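Local structure of putative amidohydrolase/peptidase (Burkholderia cenocepacia, 4WJB) at residues A[347-350]-A[351-354]; A[203-207]-A[208-212]; A[241-245]-A[246-250]; A[284-287]-A[288-291]. The protein is a zinc-binding member of the peptidase M20 family that probably hydrolyses non-peptide carbon-nitrogen bonds. All coordinates share one frame; numbering follows the deposited sequence. Where two conformers were deposited one is given.

How the contacts relate
Followed from the N terminus, the four contacts come in series, and none nests within or crosses another. Contact 2 (203-212) is first, turning the chain from strand 198-204, with its zinc ligand, into helix 209-213. Contact 3 (241-250) closes the loop between strand 238-239 and helix 251-268, and contact 4 (284-291) the hairpin between strands 274-283 and 289-302. These two touch, Arg248 and Asp250 packing on Val290, and both meet the second subunit. Contact 1 (347-354), a run of helix 345-357, returns to the metal-binding part of the fold, its centre about 18 Å from that of contact 2 and 61 Å from that of contact 3.

Contact 1 (A[347-350]-A[351-354]); sequences CIDT and VRDA
Two first torsions set the meeting of Asp349 with Arg352, one helical turn apart. The carboxylate of Asp349 is folded back beside its own backbone N (chi1 -65°), whereas Arg352 runs out with CG opposite its N and then bends at chi3 (-62°), which carries the guanidinium back along the helix. The two side chains lie alongside each other and point the same way. NH1 of Arg352 donates to OD1 of Asp349 at 3.2 Å in a salt bridge that is far from straight, 141° at the hydrogen; the oxygen sits at the edge of the guanidinium, in its plane, yet is itself approached from above the carboxylate. Ile348 adds an apolar flank, its CG2 lying 3.6 Å from NH2 of Arg352. Beneath them, Arg352 N donates to Ile348 O at 3.0 Å, as befits an alpha-helix. The other side of the helix is buried: Thr350 and Ala354 pack on helix 403-421, while Val351 meets Tyr200 of strand 198-204. Because NH2 of Arg352 also forms a salt bridge with Asp364, the cation is shared between two carboxylates, an arrangement consistent with a guanidinium that stays charged while linking helix 345-357 to Asp364 of strand 362-367.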
# COMPACT_ATOMS: atom_id res chain seq x y z
N CYS A 347 -1.25 -18.77 40.48
CA CYS A 347 -1.93 -19.56 39.46
C CYS A 347 -0.95 -20.10 38.44
O CYS A 347 -1.05 -21.26 38.02
CB CYS A 347 -3.01 -18.73 38.77
SG CYS A 347 -4.45 -18.42 39.80
N ILE A 348 -0.01 -19.25 38.04
CA ILE A 348 1.04 -19.63 37.10
C ILE A 348 1.87 -20.78 37.64
O ILE A 348 2.07 -21.78 36.96
CB ILE A 348 1.96 -18.44 36.79
CG1 ILE A 348 1.19 -17.35 36.03
CG2 ILE A 348 3.18 -18.90 36.02
CD1 ILE A 348 1.95 -16.04 35.91
N ASP A 349 2.36 -20.62 38.87
CA ASP A 349 3.13 -21.67 39.53
C ASP A 349 2.33 -22.95 39.70
O ASP A 349 2.86 -24.05 39.56
CB ASP A 349 3.64 -21.19 40.90
CG ASP A 349 4.63 -20.04 40.78
OD1 ASP A 349 5.00 -19.69 39.64
OD2 ASP A 349 5.04 -19.50 41.83
N THR A 350 1.04 -22.82 40.01
CA THR A 350 0.18 -23.98 40.17
C THR A 350 0.09 -24.77 38.87
O THR A 350 0.18 -26.00 38.87
CB THR A 350 -1.23 -23.57 40.63
OG1 THR A 350 -1.15 -22.96 41.92
CG2 THR A 350 -2.15 -24.79 40.71
N VAL A 351 -0.06 -24.05 37.76
CA VAL A 351 -0.10 -24.67 36.44
C VAL A 351 1.22 -25.37 36.11
O VAL A 351 1.22 -26.54 35.70
CB VAL A 351 -0.40 -23.62 35.34
CG1 VAL A 351 -0.13 -24.19 33.96
CG2 VAL A 351 -1.84 -23.13 35.46
N ARG A 352 2.33 -24.67 36.30
CA ARG A 352 3.64 -25.24 36.00
C ARG A 352 3.90 -26.48 36.86
O ARG A 352 4.36 -27.50 36.37
CB ARG A 352 4.75 -24.21 36.22
CG ARG A 352 6.11 -24.69 35.75
CD ARG A 352 7.20 -23.66 36.02
NE ARG A 352 6.98 -22.40 35.32
CZ ARG A 352 6.56 -21.28 35.91
NH1 ARG A 352 6.32 -21.27 37.22
NH2 ARG A 352 6.39 -20.18 35.20
N ASP A 353 3.59 -26.38 38.15
CA ASP A 353 3.77 -27.50 39.06
C ASP A 353 2.93 -28.70 38.63
O ASP A 353 3.38 -29.84 38.72
CB ASP A 353 3.42 -27.10 40.50
CG ASP A 353 4.41 -26.11 41.08
OD1 ASP A 353 5.51 -25.94 40.50
OD2 ASP A 353 4.10 -25.50 42.13
N ALA A 354 1.73 -28.43 38.14
CA ALA A 354 0.85 -29.50 37.67
C ALA A 354 1.48 -30.24 36.49
O ALA A 354 1.59 -31.46 36.50
CB ALA A 354 -0.52 -28.95 37.30

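Contact 2 (A[203-207]-A[208-212]); sequences HIEQG and AILER. With ZN (zinc ion), chain E.
The carboxylate of Glu205 reaches across the turn to the first turn of helix 209-213, and here the packing is tight. OE2 accepts from Ile209 N at 2.8 Å through its syn lone pair, and OE1 accepts from Leu210 N, also at 2.8 Å and nearly straight (169°). With CG opposite the backbone N (chi1 178°) and the chain extended beyond it, Glu205 delivers both oxygens to the amides at once. The same oxygens press on carbon: OE2 stands 3.2 Å from Ile209 CB, and OE1 3.3 Å from Leu210 CB. One water completes the buried site, giving hydrogen bonds to Glu205 OE1 and Gly207 O and receiving one from Glu211 N. Away from the carboxylate the contact thins out: Arg212 is exposed and makes a cation-pi contact with Phe247 of the second subunit, which also packs on Ala208 and Ile209. At the start of 203-207, His203 NE2 binds zinc at 2.2 Å, alongside His96, Asp107 and a water, while its ND1 donates to Ile204 O at 2.8 Å, a bond that fixes the ring's rotation. A buried carboxylate held by two helix N-terminal amides and a water would probably remain ionised, its charge favourably placed against the helix dipole.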
# COMPACT_ATOMS: atom_id res chain seq x y z
N HIS A 203 -7.09 -23.46 27.04
CA HIS A 203 -7.35 -22.98 25.68
C HIS A 203 -6.23 -23.43 24.73
O HIS A 203 -5.08 -23.58 25.14
CB HIS A 203 -7.47 -21.44 25.67
CG HIS A 203 -8.28 -20.87 24.53
ND1 HIS A 203 -7.80 -20.79 23.24
CD2 HIS A 203 -9.52 -20.33 24.51
CE1 HIS A 203 -8.72 -20.23 22.47
NE2 HIS A 203 -9.78 -19.94 23.21
N ILE A 204 -6.57 -23.66 23.47
CA ILE A 204 -5.55 -23.94 22.47
C ILE A 204 -4.71 -22.68 22.27
O ILE A 204 -5.20 -21.56 22.48
CB ILE A 204 -6.14 -24.40 21.14
CG1 ILE A 204 -6.98 -23.28 20.51
CG2 ILE A 204 -6.99 -25.65 21.34
CD1 ILE A 204 -7.36 -23.53 19.07
N GLU A 205 -3.46 -22.85 21.85
CA GLU A 205 -2.55 -21.72 21.73
C GLU A 205 -3.00 -20.68 20.70
O GLU A 205 -2.85 -19.48 20.93
CB GLU A 205 -1.14 -22.19 21.37
CG GLU A 205 -0.17 -21.02 21.19
CD GLU A 205 1.18 -21.42 20.61
OE1 GLU A 205 1.58 -22.59 20.75
OE2 GLU A 205 1.83 -20.54 20.01
N GLN A 206 -3.55 -21.16 19.58
CA GLN A 206 -3.86 -20.32 18.41
C GLN A 206 -2.57 -19.76 17.81
O GLN A 206 -2.54 -18.67 17.23
CB GLN A 206 -4.83 -19.18 18.77
CG GLN A 206 -6.16 -19.65 19.37
CD GLN A 206 -7.12 -18.49 19.64
OE1 GLN A 206 -6.76 -17.51 20.28
NE2 GLN A 206 -8.35 -18.61 19.14
N GLY A 207 -1.50 -20.54 17.95
CA GLY A 207 -0.19 -20.18 17.44
C GLY A 207 0.65 -21.44 17.40
O GLY A 207 0.22 -22.49 17.88
N ALA A 208 1.85 -21.34 16.83
CA ALA A 208 2.68 -22.50 16.55
C ALA A 208 3.88 -22.63 17.49
O ALA A 208 4.79 -23.42 17.23
CB ALA A 208 3.16 -22.45 15.10
N ILE A 209 3.90 -21.85 18.56
CA ILE A 209 5.05 -21.85 19.46
C ILE A 209 5.22 -23.20 20.18
O ILE A 209 6.32 -23.76 20.21
CB ILE A 209 4.95 -20.72 20.50
CG1 ILE A 209 5.07 -19.36 19.80
CG2 ILE A 209 6.01 -20.88 21.58
CD1 ILE A 209 4.99 -18.17 20.72
N LEU A 210 4.14 -23.71 20.75
CA LEU A 210 4.19 -24.98 21.46
C LEU A 210 4.49 -26.12 20.50
O LEU A 210 5.34 -26.97 20.77
CB LEU A 210 2.88 -25.24 22.21
CG LEU A 210 2.61 -24.32 23.40
CD1 LEU A 210 1.30 -24.69 24.10
CD2 LEU A 210 3.78 -24.36 24.38
N GLU A 211 3.80 -26.12 19.36
CA GLU A 211 3.94 -27.18 18.38
C GLU A 211 5.37 -27.28 17.86
O GLU A 211 5.92 -28.37 17.75
CB GLU A 211 2.98 -26.98 17.22
CG GLU A 211 2.97 -28.12 16.21
CD GLU A 211 2.32 -27.73 14.90
OE1 GLU A 211 2.38 -26.54 14.54
OE2 GLU A 211 1.75 -28.62 14.23
N ARG A 212 5.97 -26.14 17.54
CA ARG A 212 7.30 -26.14 16.96
C ARG A 212 8.38 -26.39 18.00
O ARG A 212 9.46 -26.88 17.68
CB ARG A 212 7.57 -24.81 16.24
CG ARG A 212 6.70 -24.59 15.02
CD ARG A 212 7.18 -23.41 14.21
NE ARG A 212 6.30 -23.15 13.08
CZ ARG A 212 6.58 -22.28 12.11
NH1 ARG A 212 7.71 -21.59 12.14
NH2 ARG A 212 5.72 -22.10 11.11
ZN ZN E . -11.26 -18.70 22.25
O HOH W 1 1.29 -24.51 19.08
O HOH W 2 -10.88 -17.27 23.76

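Contact 3 (A[241-245]-A[246-250]); sequences GTTPM and AFRRD
Arg248 lays its side chain back against Thr243 and Met245, and its guanidinium is met on two sides. At the edge, NE and NH2 both grip the single carbonyl oxygen Thr243 O, NE at 3.0 Å and NH2 at 3.3 Å, with the oxygen in the guanidinium plane. Over one face sits the sulfur of Met245, SD lying 3.6 Å from Arg248 CZ, brought there by chi1 and chi2 (-51° and -62°). Arg248 itself runs extended from CG to NE, long enough to span the turn, and CG2 of Thr243 touches its CG at 3.8 Å. Next outward, CB of Pro244 lies over one face of the Phe247 ring, while Pro244 CD makes the closest approach, 3.5 Å from Phe247 CD2 at the ring's rim. Behind these side chains the backbone is tightly wound: Phe247 N donates to Pro244 O at 2.9 Å and Arg248 N to Met245 O at 3.0 Å. Thr243 OG1 is tied to His239 O, and NH1 of Arg248 to Thr276 OG1 of the second subunit. Successive i to i+3 bonds of this kind define a short 3-10 turn, here in the loop leading to helix 251-268 within the M20 dimerisation domain.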
# COMPACT_ATOMS: atom_id res chain seq x y z
N GLY A 241 10.56 10.39 -14.39
CA GLY A 241 11.52 10.59 -15.45
C GLY A 241 12.23 11.94 -15.42
O GLY A 241 13.41 12.03 -15.73
N THR A 242 11.50 12.98 -15.04
CA THR A 242 12.03 14.34 -15.09
C THR A 242 12.64 14.79 -13.76
O THR A 242 13.20 15.88 -13.68
CB THR A 242 10.93 15.34 -15.48
OG1 THR A 242 9.84 15.24 -14.56
CG2 THR A 242 10.43 15.07 -16.90
N THR A 243 12.53 13.96 -12.73
CA THR A 243 13.01 14.32 -11.40
C THR A 243 14.22 13.50 -10.96
O THR A 243 14.08 12.33 -10.60
CB THR A 243 11.91 14.15 -10.34
OG1 THR A 243 10.69 14.77 -10.79
CG2 THR A 243 12.34 14.79 -9.03
N PRO A 244 15.42 14.11 -10.98
CA PRO A 244 16.63 13.45 -10.49
C PRO A 244 16.49 13.04 -9.03
O PRO A 244 15.79 13.70 -8.27
CB PRO A 244 17.71 14.53 -10.64
CG PRO A 244 17.18 15.44 -11.71
CD PRO A 244 15.69 15.46 -11.52
N MET A 245 17.17 11.95 -8.66
CA MET A 245 17.11 11.41 -7.30
C MET A 245 17.35 12.49 -6.24
O MET A 245 16.64 12.56 -5.24
CB MET A 245 18.12 10.28 -7.15
CG MET A 245 18.03 9.22 -8.23
SD MET A 245 16.44 8.36 -8.23
CE MET A 245 16.51 7.45 -6.68
N ALA A 246 18.33 13.35 -6.49
CA ALA A 246 18.72 14.38 -5.53
C ALA A 246 17.61 15.40 -5.25
O ALA A 246 17.67 16.12 -4.25
CB ALA A 246 19.97 15.10 -6.02
N PHE A 247 16.61 15.48 -6.11
CA PHE A 247 15.51 16.44 -5.94
C PHE A 247 14.30 15.82 -5.24
O PHE A 247 13.36 16.52 -4.88
CB PHE A 247 15.06 17.00 -7.29
CG PHE A 247 16.11 17.80 -8.02
CD1 PHE A 247 17.30 18.14 -7.41
CD2 PHE A 247 15.88 18.22 -9.32
CE1 PHE A 247 18.27 18.87 -8.09
CE2 PHE A 247 16.84 18.95 -10.01
CZ PHE A 247 18.03 19.28 -9.39
N ARG A 248 14.34 14.51 -5.04
CA ARG A 248 13.14 13.76 -4.65
C ARG A 248 12.80 13.82 -3.16
O ARG A 248 13.68 13.83 -2.30
CB ARG A 248 13.29 12.30 -5.07
CG ARG A 248 13.44 12.12 -6.56
CD ARG A 248 13.36 10.66 -6.94
NE ARG A 248 13.35 10.47 -8.39
CZ ARG A 248 13.07 9.31 -8.98
NH1 ARG A 248 12.78 8.25 -8.24
NH2 ARG A 248 13.07 9.22 -10.30
N ARG A 249 11.50 13.86 -2.88
CA ARG A 249 10.96 13.72 -1.54
C ARG A 249 10.01 12.53 -1.56
O ARG A 249 8.79 12.69 -1.49
CB ARG A 249 10.25 14.99 -1.08
CG ARG A 249 11.16 16.20 -0.93
CD ARG A 249 12.21 15.95 0.14
NE ARG A 249 13.03 17.13 0.40
CZ ARG A 249 14.19 17.39 -0.20
NH1 ARG A 249 14.67 16.56 -1.12
NH2 ARG A 249 14.86 18.49 0.10
N ASP A 250 10.58 11.33 -1.67
CA ASP A 250 9.80 10.11 -1.84
C ASP A 250 9.26 9.61 -0.51
O ASP A 250 10.01 9.11 0.33
CB ASP A 250 10.67 9.04 -2.51
CG ASP A 250 9.86 7.86 -3.03
OD1 ASP A 250 8.88 7.45 -2.36
OD2 ASP A 250 10.21 7.33 -4.11

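Contact 4 (A[284-287]-A[288-291]); sequences PNSR and NTVP. With EDO (1,2-ethanediol), chain H.
Residues Ser286 to Thr289 form a type I beta turn that reverses the chain, the end-to-end directions of 284-287 and 288-291 standing 141° apart. Its closing bond runs from Thr289 N to Ser286 O, 3.2 Å long. Further back, the chain enters through a cis peptide bond before Pro284, whose CA lies 6.2 Å from that of Pro291.

A second link, between side chains, supplements the closing bond: the hydroxyls Ser286 OG and Thr289 OG1 are hydrogen-bonded at 3.0 Å. Each is set between its own backbone N and carbonyl carbon (chi1 48° for Ser286 and 80° for Thr289), and these torsions bring the two oxygens together across the turn. CG2 of Thr289 comes along with its hydroxyl, 3.2 Å from Ser286 OG. The ring of Pro284 slants past Thr289, its CG 3.6 Å from OG1. A water bridges the two arms of the turn, accepting from Ser286 N and hydrogen-bonded to Thr289 OG1. On the outer side, Asn288 ND2 donates almost linearly to O1 of an ethanediol, 3.3 Å away and probably from the crystallisation liquor, which Arg301 of the second subunit also binds. Asn285 OD1 accepts from Ile280 N of that subunit, placing the turn at the subunit interface. Within the M20 dimerisation domain, the type I turn links the antiparallel strands 274-283 and 289-302 as a beta-hairpin.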
# COMPACT_ATOMS: atom_id res chain seq x y z
N PRO A 284 0.26 9.26 -4.95
CA PRO A 284 -0.95 8.81 -5.65
C PRO A 284 -0.93 7.34 -6.05
O PRO A 284 -1.92 6.84 -6.59
CB PRO A 284 -0.97 9.70 -6.89
CG PRO A 284 0.47 9.93 -7.19
CD PRO A 284 1.17 9.99 -5.85
N ASN A 285 0.19 6.67 -5.77
CA ASN A 285 0.35 5.23 -6.01
C ASN A 285 0.31 4.89 -7.50
O ASN A 285 -0.25 3.88 -7.91
CB ASN A 285 -0.73 4.43 -5.25
CG ASN A 285 -0.26 3.03 -4.85
OD1 ASN A 285 0.90 2.83 -4.50
ND2 ASN A 285 -1.18 2.07 -4.91
N SER A 286 0.91 5.75 -8.33
CA SER A 286 1.05 5.46 -9.75
C SER A 286 2.50 5.11 -10.05
O SER A 286 3.42 5.72 -9.50
CB SER A 286 0.57 6.63 -10.61
OG SER A 286 1.10 7.86 -10.15
N ARG A 287 2.69 4.14 -10.94
CA ARG A 287 3.99 3.54 -11.19
C ARG A 287 5.05 4.53 -11.69
O ARG A 287 6.23 4.39 -11.39
CB ARG A 287 3.84 2.40 -12.20
CG ARG A 287 3.14 2.80 -13.49
CD ARG A 287 2.72 1.59 -14.30
NE ARG A 287 2.13 1.97 -15.58
CZ ARG A 287 1.61 1.11 -16.45
NH1 ARG A 287 1.60 -0.19 -16.18
NH2 ARG A 287 1.10 1.54 -17.59
N ASN A 288 4.62 5.53 -12.45
CA ASN A 288 5.55 6.46 -13.08
C ASN A 288 5.77 7.75 -12.29
O ASN A 288 6.35 8.71 -12.81
CB ASN A 288 5.10 6.80 -14.50
CG ASN A 288 3.77 7.55 -14.53
OD1 ASN A 288 2.94 7.41 -13.63
ND2 ASN A 288 3.55 8.32 -15.59
N THR A 289 5.31 7.79 -11.04
CA THR A 289 5.52 8.99 -10.23
C THR A 289 6.16 8.67 -8.88
O THR A 289 5.95 7.61 -8.31
CB THR A 289 4.20 9.75 -9.97
OG1 THR A 289 3.48 9.12 -8.91
CG2 THR A 289 3.35 9.80 -11.22
N VAL A 290 6.96 9.61 -8.39
CA VAL A 290 7.51 9.55 -7.05
C VAL A 290 6.38 9.82 -6.06
O VAL A 290 5.76 10.89 -6.11
CB VAL A 290 8.63 10.59 -6.85
CG1 VAL A 290 9.14 10.54 -5.42
CG2 VAL A 290 9.76 10.36 -7.86
N PRO A 291 6.11 8.86 -5.16
CA PRO A 291 5.02 8.99 -4.18
C PRO A 291 5.22 10.18 -3.24
O PRO A 291 6.27 10.28 -2.60
CB PRO A 291 5.08 7.67 -3.39
CG PRO A 291 5.78 6.72 -4.30
CD PRO A 291 6.78 7.55 -5.06
C1 EDO H . 5.88 8.77 -19.36
O1 EDO H . 5.80 8.52 -17.95
C2 EDO H . 6.94 9.83 -19.62
O2 EDO H . 7.35 9.80 -21.00
O HOH W 3 2.97 7.27 -6.54